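PDB 2XHE: Syntaxin1 from Monosiga brevicollis, which probably acts as a SNARE protein in the fusion of vesicles with target membranes. Local coordinates for residues Ser237-Val240 and Ala241-Glu245. Sequence-based numbering, arbitrary orientation.
Sequences STLV and ASQGE
The side-chain amide of Q243 turns one face to the backbone carbonyl of L239. L239 O stands almost directly above NE2 of Q243, at 3.6 Å. This is face contact and not a hydrogen bond, since the oxygen lies well off the amide plane. CD1 of L239 approaches the same face more obliquely, 4.3 Å from NE2 of Q243. OE1, on the amide's rim, is hydrogen-bonded to S141 OG of helix 131-171. The Q243 side chain reaches these groups fully stretched, with CG trans to the backbone N (chi1 174°).

The backbone itself makes successive turns. V240 N donates to S237 O at 3.0 Å. A241 N then points to T238 O, but that bond is weak, at 3.4 Å and 129°. The methyl CB of A241 also sits beside T238 O. Next, Q243 N approaches V240 O at 2.9 Å; this bond is weak and doubtful, because the nitrogen's position is less certain. S242 OG donates to A241 O at 2.6 Å, from 42° above the carbonyl plane. S237 OG bonds to F233 O one helical turn back and to the backbone of a chain of another protein. That chain also packs a basic side chain on V240.

The first two turns are type I and form a 3-10-like run-out of helix 214-237. A turn with torsions near type II seems to follow, with S242 third in it, though its closing bond is doubtful. The segment lies within the SNARE coiled-coil homology region, and the Q243-S141 bond ties this break to helix 131-171, consistent with the folded-back, closed form of syntaxins.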
ATOM      1  N   SER B 237     -15.340  18.956   7.385  1.00103.22           N
ATOM      2  CA  SER B 237     -15.247  18.284   6.098  1.00 92.28           C
ATOM      3  C   SER B 237     -14.811  19.267   5.036  1.00 95.74           C
ATOM      4  O   SER B 237     -13.796  19.068   4.387  1.00108.62           O
ATOM      5  CB  SER B 237     -16.583  17.653   5.716  1.00 93.59           C
ATOM      6  OG  SER B 237     -16.959  16.673   6.667  1.00 98.09           O
ATOM      7  N   THR B 238     -15.567  20.341   4.863  1.00102.25           N
ATOM      8  CA  THR B 238     -15.213  21.328   3.850  1.00115.54           C
ATOM      9  C   THR B 238     -13.857  21.971   4.165  1.00121.63           C
ATOM     10  O   THR B 238     -13.301  22.707   3.347  1.00110.68           O
ATOM     11  CB  THR B 238     -16.297  22.421   3.716  1.00115.60           C
ATOM     12  OG1 THR B 238     -16.024  23.490   4.632  1.00117.36           O
ATOM     13  CG2 THR B 238     -17.691  21.832   3.985  1.00109.77           C
ATOM     14  N   LEU B 239     -13.334  21.677   5.354  1.00137.82           N
ATOM     15  CA  LEU B 239     -12.080  22.259   5.840  1.00148.16           C
ATOM     16  C   LEU B 239     -10.881  21.496   5.295  1.00142.17           C
ATOM     17  O   LEU B 239      -9.747  21.979   5.333  1.00133.19           O
ATOM     18  CB  LEU B 239     -12.050  22.241   7.373  1.00159.21           C
ATOM     19  CG  LEU B 239     -11.076  23.158   8.122  1.00165.25           C
ATOM     20  CD1 LEU B 239      -9.641  22.630   8.090  1.00165.26           C
ATOM     21  CD2 LEU B 239     -11.162  24.583   7.584  1.00165.81           C
ATOM     22  N   VAL B 240     -11.144  20.294   4.798  1.00147.32           N
ATOM     23  CA  VAL B 240     -10.117  19.469   4.185  1.00150.13           C
ATOM     24  C   VAL B 240     -10.076  19.751   2.680  1.00156.40           C
ATOM     25  O   VAL B 240      -9.092  19.449   2.007  1.00157.74           O
ATOM     26  CB  VAL B 240     -10.401  17.983   4.415  1.00142.10           C
ATOM     27  CG1 VAL B 240     -11.141  17.432   3.227  1.00140.47           C
ATOM     28  CG2 VAL B 240      -9.107  17.216   4.652  1.00137.67           C
ATOM     29  N   ALA B 241     -11.153  20.327   2.156  1.00163.14           N
ATOM     30  CA  ALA B 241     -11.164  20.793   0.778  1.00171.94           C
ATOM     31  C   ALA B 241      -9.981  21.729   0.593  1.00181.27           C
ATOM     32  O   ALA B 241      -9.535  22.368   1.546  1.00179.06           O
ATOM     33  CB  ALA B 241     -12.469  21.510   0.463  1.00171.60           C
ATOM     34  N   SER B 242      -9.471  21.805  -0.633  1.00191.02           N
ATOM     35  CA  SER B 242      -8.278  22.597  -0.928  1.00193.11           C
ATOM     36  C   SER B 242      -7.151  22.327   0.075  1.00190.55           C
ATOM     37  O   SER B 242      -6.272  23.165   0.281  1.00191.18           O
ATOM     38  CB  SER B 242      -8.606  24.095  -1.003  1.00195.20           C
ATOM     39  OG  SER B 242      -9.229  24.558   0.183  1.00196.12           O
ATOM     40  N   GLN B 243      -7.196  21.151   0.697  1.00182.33           N
ATOM     41  CA  GLN B 243      -6.128  20.685   1.574  1.00173.74           C
ATOM     42  C   GLN B 243      -5.917  19.197   1.348  1.00174.94           C
ATOM     43  O   GLN B 243      -6.860  18.464   1.052  1.00179.63           O
ATOM     44  CB  GLN B 243      -6.464  20.950   3.044  1.00165.63           C
ATOM     45  CG  GLN B 243      -5.456  20.373   4.033  1.00161.31           C
ATOM     46  CD  GLN B 243      -5.763  20.751   5.479  1.00161.16           C
ATOM     47  OE1 GLN B 243      -5.640  19.927   6.387  1.00154.93           O
ATOM     48  NE2 GLN B 243      -6.167  22.000   5.696  1.00162.23           N
ATOM     49  N   GLY B 244      -4.672  18.757   1.463  1.00171.20           N
ATOM     50  CA  GLY B 244      -4.362  17.343   1.387  1.00167.07           C
ATOM     51  C   GLY B 244      -4.724  16.614   0.103  1.00158.43           C
ATOM     52  O   GLY B 244      -4.292  17.001  -0.987  1.00151.56           O
ATOM     53  N   GLU B 245      -5.521  15.555   0.253  1.00152.58           N
ATOM     54  CA  GLU B 245      -5.757  14.546  -0.789  1.00143.66           C
ATOM     55  C   GLU B 245      -4.512  13.670  -0.997  1.00129.75           C
ATOM     56  O   GLU B 245      -4.614  12.495  -1.376  1.00110.10           O
ATOM     57  CB  GLU B 245      -6.219  15.179  -2.113  1.00140.60           C
ATOM     58  CG  GLU B 245      -5.121  15.328  -3.171  1.00139.01           C
ATOM     59  CD  GLU B 245      -5.644  15.825  -4.517  1.00135.20           C
ATOM     60  OE1 GLU B 245      -6.867  15.739  -4.757  1.00132.91           O
ATOM     61  OE2 GLU B 245      -4.828  16.298  -5.338  1.00131.10           O
TER